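Local coordinates for protein putative sugar isomerase (Parabacteroides distasonis, PDB 3LMZ) that probably acts as a sugar isomerase with a xylose isomerase-like TIM-barrel fold, although its substrate is not established, at residues N16-G21 and G226-E231; T76-G81 and V103-G108; F186-K191 and V222-M227; D211-I216 and K251-L256. All coordinates share one frame; numbering follows the deposited sequence.

Contact 1. Residues N16-G21 and G226-E231; sequences NPFHLG and GMCSLE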
loop_
_atom_site.group_PDB
_atom_site.type_symbol
_atom_site.label_atom_id
_atom_site.label_comp_id
_atom_site.label_asym_id
_atom_site.label_seq_id
_atom_site.Cartn_x
_atom_site.Cartn_y
_atom_site.Cartn_z
ATOM N N ASN A 16 -13.184 13.195 2.879
ATOM C CA ASN A 16 -12.720 13.732 1.598
ATOM C C ASN A 16 -13.859 13.769 0.615
ATOM O O ASN A 16 -14.745 12.935 0.645
ATOM C CB ASN A 16 -11.621 12.830 1.020
ATOM C CG ASN A 16 -10.363 12.826 1.887
ATOM O OD1 ASN A 16 -9.702 13.858 1.997
ATOM N ND2 ASN A 16 -10.011 11.672 2.488
ATOM N N PRO A 17 -13.882 14.773 -0.256
ATOM C CA PRO A 17 -15.004 14.918 -1.214
ATOM C C PRO A 17 -14.939 14.042 -2.466
ATOM O O PRO A 17 -15.939 13.906 -3.194
ATOM C CB PRO A 17 -14.890 16.375 -1.640
ATOM C CG PRO A 17 -13.420 16.685 -1.558
ATOM C CD PRO A 17 -12.906 15.877 -0.347
ATOM N N PHE A 18 -13.727 13.598 -2.775
ATOM C CA PHE A 18 -13.448 12.789 -3.935
ATOM C C PHE A 18 -13.696 11.296 -3.671
ATOM O O PHE A 18 -13.795 10.862 -2.532
ATOM C CB PHE A 18 -11.996 13.043 -4.411
ATOM C CG PHE A 18 -10.971 12.418 -3.513
ATOM C CD1 PHE A 18 -10.715 11.060 -3.563
ATOM C CD2 PHE A 18 -10.314 13.161 -2.593
ATOM C CE1 PHE A 18 -9.814 10.460 -2.703
ATOM C CE2 PHE A 18 -9.337 12.491 -1.702
ATOM C CZ PHE A 18 -9.138 11.198 -1.803
ATOM N N HIS A 19 -13.719 10.521 -4.745
ATOM C CA HIS A 19 -13.900 9.077 -4.685
ATOM C C HIS A 19 -12.680 8.383 -5.317
ATOM O O HIS A 19 -12.226 8.743 -6.399
ATOM C CB HIS A 19 -15.132 8.698 -5.453
ATOM C CG HIS A 19 -16.344 9.470 -5.052
ATOM N ND1 HIS A 19 -17.071 9.136 -3.937
ATOM C CD2 HIS A 19 -16.926 10.579 -5.581
ATOM C CE1 HIS A 19 -18.078 9.984 -3.818
ATOM N NE2 HIS A 19 -18.008 10.874 -4.792
ATOM N N LEU A 20 -12.159 7.359 -4.662
ATOM C CA LEU A 20 -11.061 6.559 -5.153
ATOM C C LEU A 20 -11.550 5.563 -6.216
ATOM O O LEU A 20 -12.495 4.787 -6.003
ATOM C CB LEU A 20 -10.422 5.786 -3.989
ATOM C CG LEU A 20 -9.210 4.915 -4.323
ATOM C CD1 LEU A 20 -8.071 5.700 -4.997
ATOM C CD2 LEU A 20 -8.613 4.255 -3.064
ATOM N N GLY A 21 -10.859 5.562 -7.357
ATOM C CA GLY A 21 -11.173 4.613 -8.424
ATOM C C GLY A 21 -9.938 4.061 -9.085
ATOM O O GLY A 21 -8.798 4.309 -8.658
ATOM N N GLY A 226 -15.216 14.597 -7.984
ATOM C CA GLY A 226 -14.999 13.533 -8.941
ATOM C C GLY A 226 -14.150 12.424 -8.402
ATOM O O GLY A 226 -13.973 12.248 -7.178
HETATM N N MSE A 227 -13.678 11.611 -9.343
HETATM C CA MSE A 227 -12.913 10.429 -9.020
HETATM C C MSE A 227 -11.431 10.746 -9.195
HETATM O O MSE A 227 -11.004 11.505 -10.038
HETATM C CB MSE A 227 -13.223 9.229 -9.916
HETATM C CG MSE A 227 -14.430 8.422 -9.465
HETATM SE SE MSE A 227 -16.017 9.565 -9.382
HETATM C CE MSE A 227 -17.284 8.210 -8.927
ATOM N N CYS A 228 -10.654 10.090 -8.329
ATOM C CA CYS A 228 -9.189 10.078 -8.362
ATOM C C CYS A 228 -8.945 8.612 -8.690
ATOM O O CYS A 228 -9.156 7.744 -7.844
ATOM C CB CYS A 228 -8.602 10.417 -6.982
ATOM S SG CYS A 228 -8.931 12.023 -6.301
ATOM N N SER A 229 -8.549 8.368 -9.939
ATOM C CA SER A 229 -8.444 7.042 -10.532
ATOM C C SER A 229 -6.986 6.684 -10.762
ATOM O O SER A 229 -6.239 7.409 -11.432
ATOM C CB SER A 229 -9.234 7.013 -11.822
ATOM O OG SER A 229 -10.606 6.971 -11.435
ATOM N N LEU A 230 -6.538 5.613 -10.108
ATOM C CA LEU A 230 -5.161 5.210 -10.249
ATOM C C LEU A 230 -4.859 4.665 -11.611
ATOM O O LEU A 230 -5.504 3.747 -12.094
ATOM C CB LEU A 230 -4.763 4.161 -9.166
ATOM C CG LEU A 230 -3.368 3.549 -9.300
ATOM C CD1 LEU A 230 -2.279 4.571 -9.104
ATOM C CD2 LEU A 230 -3.188 2.314 -8.357
ATOM N N GLU A 231 -3.886 5.278 -12.265
ATOM C CA GLU A 231 -3.394 4.806 -13.565
ATOM C C GLU A 231 -1.940 4.415 -13.396
ATOM O O GLU A 231 -1.013 5.230 -13.441
ATOM C CB GLU A 231 -3.571 5.859 -14.656
ATOM C CG GLU A 231 -3.277 5.311 -16.028
ATOM C CD GLU A 231 -3.704 6.254 -17.136
ATOM O OE1 GLU A 231 -3.199 7.417 -17.157
ATOM O OE2 GLU A 231 -4.513 5.822 -17.975
#
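His19, Leu20 and Gly21 on one strand pair in parallel with Met227, Cys228 and Ser229 on another, with a 23° angle between the two. Four backbone bonds stitch them, starting with His19 N to Gly226 O (3.0 Å). His19 O then takes Cys228 N at 2.8 Å, Gly21 N gives to Cys228 O, and Leu230 N returns to Gly21 O at 3.0 Å. In chain order these are the first and last strands of the TIM barrel, so their pairing closes the cylinder. Phe18 faces the outer helices 212-221 and 240-256, and Cys228 the first of these. There the phenyl ring, with CG held between the backbone N and the carbonyl carbon (chi1 73°), receives Cys228 SG over one face, 3.8 Å from its centroid; Cys228 was modelled in two conformers, and this holds for one. Small, apolar cysteine suits a place under a ring. On the opposite side of the sheet, His19 and selenomethionine Met227 cross obliquely, with SE of one Met227 conformer 4.0 Å from His19 CD2. Gly21 follows on that side, where a side chain would run into Ser229 OG. That hydroxyl is hydrogen-bonded to Tyr78 OH across the barrel interior.

Contact 2. Residues T76-G81 and V103-G108; sequences TGYAVG and VKLIVG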
loop_
_atom_site.group_PDB
_atom_site.type_symbol
_atom_site.label_atom_id
_atom_site.label_comp_id
_atom_site.label_asym_id
_atom_site.label_seq_id
_atom_site.Cartn_x
_atom_site.Cartn_y
_atom_site.Cartn_z
ATOM N N THR A 76 -18.747 0.072 -9.503
ATOM C CA THR A 76 -19.519 0.920 -10.416
ATOM C C THR A 76 -18.599 1.420 -11.539
ATOM O O THR A 76 -17.538 2.043 -11.270
ATOM C CB THR A 76 -20.108 2.150 -9.663
ATOM O OG1 THR A 76 -21.026 1.680 -8.652
ATOM C CG2 THR A 76 -20.827 3.079 -10.656
ATOM N N GLY A 77 -19.018 1.177 -12.785
ATOM C CA GLY A 77 -18.380 1.776 -13.916
ATOM C C GLY A 77 -18.866 3.212 -14.029
ATOM O O GLY A 77 -20.012 3.455 -14.408
ATOM N N TYR A 78 -17.997 4.183 -13.722
ATOM C CA TYR A 78 -18.421 5.568 -13.508
ATOM C C TYR A 78 -18.290 6.506 -14.708
ATOM O O TYR A 78 -18.879 7.624 -14.703
ATOM C CB TYR A 78 -17.726 6.181 -12.287
ATOM C CG TYR A 78 -16.315 6.628 -12.556
ATOM C CD1 TYR A 78 -15.222 5.778 -12.393
ATOM C CD2 TYR A 78 -16.057 7.925 -12.963
ATOM C CE1 TYR A 78 -13.895 6.229 -12.672
ATOM C CE2 TYR A 78 -14.759 8.370 -13.237
ATOM C CZ TYR A 78 -13.667 7.514 -13.061
ATOM O OH TYR A 78 -12.375 7.917 -13.353
ATOM N N ALA A 79 -17.477 6.090 -15.671
ATOM C CA ALA A 79 -17.221 6.852 -16.878
ATOM C C ALA A 79 -16.667 5.864 -17.899
ATOM O O ALA A 79 -16.362 4.714 -17.580
ATOM C CB ALA A 79 -16.215 7.969 -16.578
ATOM N N VAL A 80 -16.579 6.368 -19.123
ATOM C CA VAL A 80 -15.915 5.616 -20.206
ATOM C C VAL A 80 -14.684 6.368 -20.726
ATOM O O VAL A 80 -14.735 7.629 -20.847
ATOM C CB VAL A 80 -16.864 5.302 -21.412
ATOM C CG1 VAL A 80 -17.997 4.287 -20.999
ATOM C CG2 VAL A 80 -17.491 6.574 -22.026
ATOM N N GLY A 81 -13.616 5.604 -20.999
ATOM C CA GLY A 81 -12.416 6.147 -21.650
ATOM C C GLY A 81 -11.177 6.029 -20.817
ATOM O O GLY A 81 -11.195 5.380 -19.787
ATOM N N VAL A 103 -23.499 6.014 -18.475
ATOM C CA VAL A 103 -22.652 7.009 -17.812
ATOM C C VAL A 103 -22.922 8.424 -18.367
ATOM O O VAL A 103 -23.562 8.578 -19.425
ATOM C CB VAL A 103 -21.159 6.678 -17.907
ATOM C CG1 VAL A 103 -20.891 5.325 -17.237
ATOM C CG2 VAL A 103 -20.668 6.727 -19.334
ATOM N N LYS A 104 -22.492 9.440 -17.613
ATOM C CA LYS A 104 -22.670 10.837 -18.015
ATOM C C LYS A 104 -21.341 11.569 -18.105
ATOM O O LYS A 104 -21.335 12.815 -18.166
ATOM C CB LYS A 104 -23.648 11.545 -17.090
ATOM C CG LYS A 104 -24.971 10.819 -17.136
ATOM C CD LYS A 104 -26.130 11.614 -16.687
ATOM C CE LYS A 104 -27.410 10.712 -16.791
ATOM N NZ LYS A 104 -27.145 9.207 -16.611
ATOM N N LEU A 105 -20.245 10.801 -18.061
ATOM C CA LEU A 105 -18.876 11.352 -18.129
ATOM C C LEU A 105 -18.086 10.489 -19.117
ATOM O O LEU A 105 -18.010 9.250 -19.029
ATOM C CB LEU A 105 -18.182 11.300 -16.750
ATOM C CG LEU A 105 -16.709 11.718 -16.676
ATOM C CD1 LEU A 105 -16.511 13.109 -17.169
ATOM C CD2 LEU A 105 -16.145 11.524 -15.210
ATOM N N ILE A 106 -17.497 11.204 -20.066
ATOM C CA ILE A 106 -16.660 10.635 -21.108
ATOM C C ILE A 106 -15.254 11.247 -20.957
ATOM O O ILE A 106 -15.108 12.463 -20.875
ATOM C CB ILE A 106 -17.180 10.976 -22.527
ATOM C CG1 ILE A 106 -18.552 10.367 -22.759
ATOM C CG2 ILE A 106 -16.169 10.549 -23.608
ATOM C CD1 ILE A 106 -19.231 10.793 -24.140
ATOM N N VAL A 107 -14.252 10.378 -20.822
ATOM C CA VAL A 107 -12.839 10.764 -20.841
ATOM C C VAL A 107 -12.381 10.536 -22.294
ATOM O O VAL A 107 -12.501 9.456 -22.874
ATOM C CB VAL A 107 -12.025 9.991 -19.800
ATOM C CG1 VAL A 107 -10.577 10.555 -19.771
ATOM C CG2 VAL A 107 -12.706 10.090 -18.382
ATOM N N GLY A 108 -11.891 11.613 -22.918
ATOM C CA GLY A 108 -11.604 11.621 -24.356
ATOM C C GLY A 108 -10.292 12.272 -24.731
ATOM O O GLY A 108 -9.699 13.012 -23.922
HETATM O O HOH W 1 -21.181 8.929 -15.175
#
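Val103 turns its side chain onto the neighbouring strand 76-81, and its two methyls divide the work. CG1, anti to the carbonyl carbon (chi1 -60°), reaches Gly77 O at 3.5 Å and lies against the Tyr78–Ala79 peptide, while CG2 meets Val80 CG1 at 4.0 Å, the two valines meeting at a slant. With an alanine at Val103, a gap would probably open beside Val80 CG1 and the Gly77–Ala79 backbone would lose its cover. Val80 and Ile106 lie side by side and point the same way, toward helix 88-101; branched, apolar residues fill such a layer well. On the other side of the sheet, Leu105 runs alongside Tyr78, and its CD2 meets the ring edge at CE2, 4.0 Å away. Ala79 CB packs 3.8 Å from Leu105 CG and 3.3 Å from Leu105 O, closeness that favours a short side chain. The phenol of Tyr78 reaches on to Asp187. Two backbone bonds fix the register: Val80 N to Leu105 O, and Val107 N to Val80 O at 2.8 Å. A water donates to Tyr78 O and accepts from Lys104 N, bridging the two backbones just before the first of these bonds. At Gly81 a side chain would strike Val107 O. Parallel neighbours joined through an intervening helix that covers one face form a beta-alpha-beta crossover, the repeating step of the TIM barrel.

Contact 3. Residues F186-K191 and V222-M227; sequences FDMHIK and VNYTGM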
loop_
_atom_site.group_PDB
_atom_site.type_symbol
_atom_site.label_atom_id
_atom_site.label_comp_id
_atom_site.label_asym_id
_atom_site.label_seq_id
_atom_site.Cartn_x
_atom_site.Cartn_y
_atom_site.Cartn_z
ATOM N N PHE A 186 -12.880 17.409 -14.337
ATOM C CA PHE A 186 -14.021 16.505 -14.197
ATOM C C PHE A 186 -13.626 15.087 -13.859
ATOM O O PHE A 186 -14.477 14.245 -13.582
ATOM C CB PHE A 186 -14.938 16.601 -15.444
ATOM C CG PHE A 186 -15.509 17.990 -15.649
ATOM C CD1 PHE A 186 -16.032 18.724 -14.579
ATOM C CD2 PHE A 186 -15.460 18.601 -16.893
ATOM C CE1 PHE A 186 -16.539 19.995 -14.758
ATOM C CE2 PHE A 186 -15.941 19.869 -17.050
ATOM C CZ PHE A 186 -16.475 20.556 -15.989
ATOM N N ASP A 187 -12.335 14.816 -13.960
ATOM C CA ASP A 187 -11.778 13.493 -13.624
ATOM C C ASP A 187 -10.315 13.701 -13.301
ATOM O O ASP A 187 -9.726 14.757 -13.596
ATOM C CB ASP A 187 -11.944 12.524 -14.796
ATOM C CG ASP A 187 -11.637 11.074 -14.457
ATOM O OD1 ASP A 187 -12.303 10.557 -13.558
ATOM O OD2 ASP A 187 -10.884 10.484 -15.216
HETATM N N MSE A 188 -9.695 12.697 -12.678
HETATM C CA MSE A 188 -8.299 12.826 -12.327
HETATM C C MSE A 188 -7.683 11.432 -12.405
HETATM O O MSE A 188 -8.279 10.474 -11.919
HETATM C CB MSE A 188 -8.143 13.316 -10.896
HETATM C CG MSE A 188 -6.749 13.773 -10.534
HETATM SE SE MSE A 188 -6.636 14.352 -8.661
HETATM C CE MSE A 188 -8.048 15.795 -8.922
ATOM N N HIS A 189 -6.477 11.372 -12.985
ATOM C CA HIS A 189 -5.611 10.189 -12.860
ATOM C C HIS A 189 -4.552 10.529 -11.825
ATOM O O HIS A 189 -3.723 11.457 -12.019
ATOM C CB HIS A 189 -4.999 9.815 -14.223
ATOM C CG HIS A 189 -5.993 9.238 -15.182
ATOM N ND1 HIS A 189 -5.646 8.736 -16.419
ATOM C CD2 HIS A 189 -7.320 9.003 -15.036
ATOM C CE1 HIS A 189 -6.736 8.254 -17.009
ATOM N NE2 HIS A 189 -7.764 8.397 -16.193
ATOM N N ILE A 190 -4.503 9.690 -10.788
ATOM C CA ILE A 190 -3.450 9.723 -9.769
ATOM C C ILE A 190 -2.404 8.711 -10.158
ATOM O O ILE A 190 -2.726 7.649 -10.714
ATOM C CB ILE A 190 -3.982 9.531 -8.325
ATOM C CG1 ILE A 190 -4.806 8.252 -8.184
ATOM C CG2 ILE A 190 -4.843 10.760 -7.915
ATOM C CD1 ILE A 190 -5.047 7.879 -6.757
ATOM N N LYS A 191 -1.145 9.080 -9.935
ATOM C CA LYS A 191 0.038 8.273 -10.245
ATOM C C LYS A 191 1.200 9.094 -9.696
ATOM O O LYS A 191 1.023 10.282 -9.319
ATOM C CB LYS A 191 0.208 8.058 -11.772
ATOM C CG LYS A 191 0.233 9.374 -12.569
ATOM C CD LYS A 191 0.346 9.162 -14.079
ATOM C CE LYS A 191 -0.883 8.506 -14.654
ATOM N NZ LYS A 191 -0.839 8.571 -16.197
ATOM N N VAL A 222 -11.087 23.081 -3.012
ATOM C CA VAL A 222 -11.915 23.408 -4.188
ATOM C C VAL A 222 -13.150 22.536 -4.287
ATOM O O VAL A 222 -13.932 22.681 -5.235
ATOM C CB VAL A 222 -11.098 23.265 -5.510
ATOM C CG1 VAL A 222 -9.834 24.164 -5.494
ATOM C CG2 VAL A 222 -10.764 21.822 -5.780
ATOM N N ASN A 223 -13.331 21.670 -3.294
ATOM C CA ASN A 223 -14.425 20.704 -3.245
ATOM C C ASN A 223 -14.543 19.890 -4.542
ATOM O O ASN A 223 -15.582 19.844 -5.160
ATOM C CB ASN A 223 -15.730 21.394 -2.863
ATOM C CG ASN A 223 -16.807 20.425 -2.422
ATOM O OD1 ASN A 223 -16.555 19.474 -1.659
ATOM N ND2 ASN A 223 -18.011 20.665 -2.893
ATOM N N TYR A 224 -13.434 19.262 -4.956
ATOM C CA TYR A 224 -13.433 18.274 -6.029
ATOM C C TYR A 224 -14.199 16.992 -5.658
ATOM O O TYR A 224 -13.799 16.244 -4.767
ATOM C CB TYR A 224 -11.993 17.974 -6.501
ATOM C CG TYR A 224 -11.956 16.890 -7.574
ATOM C CD1 TYR A 224 -12.390 17.161 -8.867
ATOM C CD2 TYR A 224 -11.456 15.621 -7.288
ATOM C CE1 TYR A 224 -12.396 16.183 -9.849
ATOM C CE2 TYR A 224 -11.413 14.589 -8.281
ATOM C CZ TYR A 224 -11.914 14.907 -9.587
ATOM O OH TYR A 224 -11.884 13.959 -10.625
ATOM N N THR A 225 -15.312 16.729 -6.356
ATOM C CA THR A 225 -16.190 15.617 -6.011
ATOM C C THR A 225 -16.162 14.503 -7.060
ATOM O O THR A 225 -16.980 13.580 -7.010
ATOM C CB THR A 225 -17.641 16.070 -5.759
ATOM O OG1 THR A 225 -18.118 16.654 -6.956
ATOM C CG2 THR A 225 -17.748 17.065 -4.592
ATOM N N GLY A 226 -15.216 14.597 -7.984
ATOM C CA GLY A 226 -14.999 13.533 -8.941
ATOM C C GLY A 226 -14.150 12.424 -8.402
ATOM O O GLY A 226 -13.973 12.248 -7.178
HETATM N N MSE A 227 -13.678 11.611 -9.343
HETATM C CA MSE A 227 -12.913 10.429 -9.020
HETATM C C MSE A 227 -11.431 10.746 -9.195
HETATM O O MSE A 227 -11.004 11.505 -10.038
HETATM C CB MSE A 227 -13.223 9.229 -9.916
HETATM C CG MSE A 227 -14.430 8.422 -9.465
HETATM SE SE MSE A 227 -16.017 9.565 -9.382
HETATM C CE MSE A 227 -17.284 8.210 -8.927
HETATM O O HOH W 2 -14.394 11.885 -12.173
#
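The strand through Phe186, Asp187 and Met188 meets the turn from Tyr224 to Met227 at 64°, with the CA atoms of Asp187 and Met227 coming within 5.6 Å. Tyr224 carries the contact. With CG anti to the backbone N (chi1 177°), its ring reaches across until OH lies 3.0 Å from Asp187 CA. The hydroxyl donates to Met227 O at 2.7 Å, arriving from above the carbonyl plane, and this bond ties the ring to the start of its own strand. Selenomethionine Met188 bends at its last torsion (chi3 -59°) to bring CE over one ring face, 3.9 Å from the centroid, as a CH-pi contact offset toward the rim. Gly226 N lies over the centre of the opposite face, so the ring is sandwiched; a side chain at Gly226 would clash with the phenol oxygen. A leucine in place of Tyr224 would probably cost Met227 O its hydroxyl donor and the Met188 methyl its flat support. A long, flat residue with a polar tip suits this slot. Beside it, a bridge runs through one water, which donates to Phe186 O and to Asp187 OD1 (2.8 Å) and accepts from Met227 N (2.9 Å). Asp187 OD1 has a second partner in Tyr78 OH, so one carboxylate oxygen, partly through the water, links three strands. Asn223, with positive phi, ends the preceding helix in a Schellman motif. The whole is a helix-to-strand turn of the TIM barrel, packed against the start of the neighbouring parallel strand 185-193.

Contact 4. Residues D211-I216 and K251-L256; sequences DFPALI and KAVSDL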
loop_
_atom_site.group_PDB
_atom_site.type_symbol
_atom_site.label_atom_id
_atom_site.label_comp_id
_atom_site.label_asym_id
_atom_site.label_seq_id
_atom_site.Cartn_x
_atom_site.Cartn_y
_atom_site.Cartn_z
ATOM N N ASP A 211 3.224 15.649 -4.708
ATOM C CA ASP A 211 2.878 16.014 -3.340
ATOM C C ASP A 211 1.415 15.628 -3.079
ATOM O O ASP A 211 0.480 16.400 -3.292
ATOM C CB ASP A 211 3.068 17.504 -3.173
ATOM C CG ASP A 211 2.976 17.980 -1.721
ATOM O OD1 ASP A 211 2.418 17.264 -0.868
ATOM O OD2 ASP A 211 3.492 19.107 -1.481
ATOM N N PHE A 212 1.230 14.407 -2.618
ATOM C CA PHE A 212 -0.105 13.932 -2.366
ATOM C C PHE A 212 -0.840 14.653 -1.223
ATOM O O PHE A 212 -2.037 14.951 -1.357
ATOM C CB PHE A 212 -0.127 12.380 -2.234
ATOM C CG PHE A 212 -0.016 11.679 -3.568
ATOM C CD1 PHE A 212 -1.094 11.677 -4.443
ATOM C CD2 PHE A 212 1.206 11.192 -4.021
ATOM C CE1 PHE A 212 -0.942 11.103 -5.737
ATOM C CE2 PHE A 212 1.332 10.602 -5.264
ATOM C CZ PHE A 212 0.303 10.595 -6.121
ATOM N N PRO A 213 -0.152 14.917 -0.072
ATOM C CA PRO A 213 -0.820 15.677 0.922
ATOM C C PRO A 213 -1.367 17.020 0.396
ATOM O O PRO A 213 -2.488 17.402 0.698
ATOM C CB PRO A 213 0.258 15.832 1.993
ATOM C CG PRO A 213 1.033 14.635 1.898
ATOM C CD PRO A 213 1.110 14.346 0.412
ATOM N N ALA A 214 -0.559 17.731 -0.388
ATOM C CA ALA A 214 -0.989 18.989 -0.945
ATOM C C ALA A 214 -2.191 18.832 -1.888
ATOM O O ALA A 214 -3.110 19.676 -1.895
ATOM C CB ALA A 214 0.195 19.714 -1.632
ATOM N N LEU A 215 -2.155 17.759 -2.663
ATOM C CA LEU A 215 -3.217 17.437 -3.596
ATOM C C LEU A 215 -4.523 17.188 -2.809
ATOM O O LEU A 215 -5.585 17.739 -3.119
ATOM C CB LEU A 215 -2.786 16.254 -4.475
ATOM C CG LEU A 215 -3.731 15.868 -5.583
ATOM C CD1 LEU A 215 -3.771 16.976 -6.708
ATOM C CD2 LEU A 215 -3.458 14.451 -6.197
ATOM N N ILE A 216 -4.424 16.396 -1.761
ATOM C CA ILE A 216 -5.598 16.094 -0.939
ATOM C C ILE A 216 -6.172 17.348 -0.266
ATOM O O ILE A 216 -7.379 17.582 -0.294
ATOM C CB ILE A 216 -5.223 15.077 0.118
ATOM C CG1 ILE A 216 -5.040 13.717 -0.560
ATOM C CG2 ILE A 216 -6.216 15.077 1.309
ATOM C CD1 ILE A 216 -6.257 13.016 -0.885
ATOM N N LYS A 251 -4.394 5.752 0.400
ATOM C CA LYS A 251 -5.434 5.678 1.430
ATOM C C LYS A 251 -4.955 6.396 2.719
ATOM O O LYS A 251 -5.682 7.154 3.353
ATOM C CB LYS A 251 -5.809 4.241 1.763
ATOM C CG LYS A 251 -6.697 3.548 0.733
ATOM C CD LYS A 251 -6.935 2.081 1.142
ATOM C CE LYS A 251 -7.868 1.344 0.214
ATOM N NZ LYS A 251 -8.134 -0.077 0.698
ATOM N N ALA A 252 -3.706 6.119 3.097
ATOM C CA ALA A 252 -3.159 6.753 4.275
ATOM C C ALA A 252 -3.092 8.247 4.150
ATOM O O ALA A 252 -3.479 8.943 5.074
ATOM C CB ALA A 252 -1.779 6.190 4.640
ATOM N N VAL A 253 -2.584 8.755 3.025
ATOM C CA VAL A 253 -2.577 10.215 2.822
ATOM C C VAL A 253 -4.001 10.793 2.933
ATOM O O VAL A 253 -4.216 11.812 3.585
ATOM C CB VAL A 253 -1.915 10.642 1.511
ATOM C CG1 VAL A 253 -1.962 12.189 1.362
ATOM C CG2 VAL A 253 -0.501 10.164 1.459
ATOM N N SER A 254 -4.970 10.072 2.377
ATOM C CA SER A 254 -6.395 10.531 2.381
ATOM C C SER A 254 -6.939 10.602 3.821
ATOM O O SER A 254 -7.697 11.506 4.187
ATOM C CB SER A 254 -7.256 9.574 1.582
ATOM O OG SER A 254 -6.846 9.576 0.222
ATOM N N ASP A 255 -6.517 9.613 4.624
ATOM C CA ASP A 255 -7.032 9.452 5.971
ATOM C C ASP A 255 -6.427 10.428 6.984
ATOM O O ASP A 255 -7.096 10.869 7.955
ATOM C CB ASP A 255 -6.716 8.046 6.517
ATOM C CG ASP A 255 -7.498 6.946 5.855
ATOM O OD1 ASP A 255 -8.462 7.229 5.094
ATOM O OD2 ASP A 255 -7.079 5.780 6.087
ATOM N N LEU A 256 -5.138 10.742 6.809
ATOM C CA LEU A 256 -4.311 11.383 7.845
ATOM C C LEU A 256 -3.995 12.844 7.552
ATOM O O LEU A 256 -3.506 13.574 8.444
ATOM C CB LEU A 256 -3.011 10.580 8.018
ATOM C CG LEU A 256 -3.152 9.124 8.522
ATOM C CD1 LEU A 256 -1.796 8.479 8.489
ATOM C CD2 LEU A 256 -3.782 9.028 9.931
#
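Val253 points one methyl, CG1, into the first turn of the facing helix. Val253 CG1 lies 3.6 Å from Pro213 N and 3.9 Å from Ile216 CG1, with Phe212 CB also near, at 4.0 Å. The torsion that sets CG1 anti to the backbone N (chi1 179°) aims this branch at the partner. Pro213 meets the valine at about a right angle and Ile216 crosses it less steeply. A proline suits this place, since the first turn of a helix asks no N-H of it, and its nitrogen, which has no hydrogen, can be packed by a methyl. Farther along, Ile216 CD1 touches Ser254 OG at 3.7 Å. That hydroxyl is hydrogen-bonded to Phe250 O one turn back, which satisfies it inside an apolar setting. The two helices, 212-221 and 240-256, are the last two of the outer layer round the TIM barrel, and the segments pass 9.4 Å apart at a crossing angle of -52°. The first helix is capped at its start by Asp211, whose OD1 accepts from Ala214 N at 3.1 Å with the donor above the carboxylate plane. Phe18, just before the barrel's first strand, packs on both Ile216 and Ser254. Beyond the second helix lies the other subunit: Leu256 of that chain packs on Val253, and its Glu245 forms a salt bridge with Lys251.

Overall arrangement
Contacts 1, 2 and 3 all reach one curled sheet, the TIM barrel, while contact 4 lies in the helical layer outside it. Contacts 1 and 3 are closest, with centres about 6 Å apart, and share Gly226 and Met227. Contact 2 sits about 13 Å from either, centre to centre, and meets both through Tyr78, whose OH bonds to Ser229 and Asp187 across the interior. Contact 4 is, again between centres, about 12 Å from contact 1, joined by Phe18 and Asn16, and about 25 Å from contact 2, beyond the chain's centre. Along the chain, contact 1 spans nearly the whole barrel and encloses contact 2, whereas contact 4 interleaves with contacts 1 and 3, tying the last helices to the closing strands.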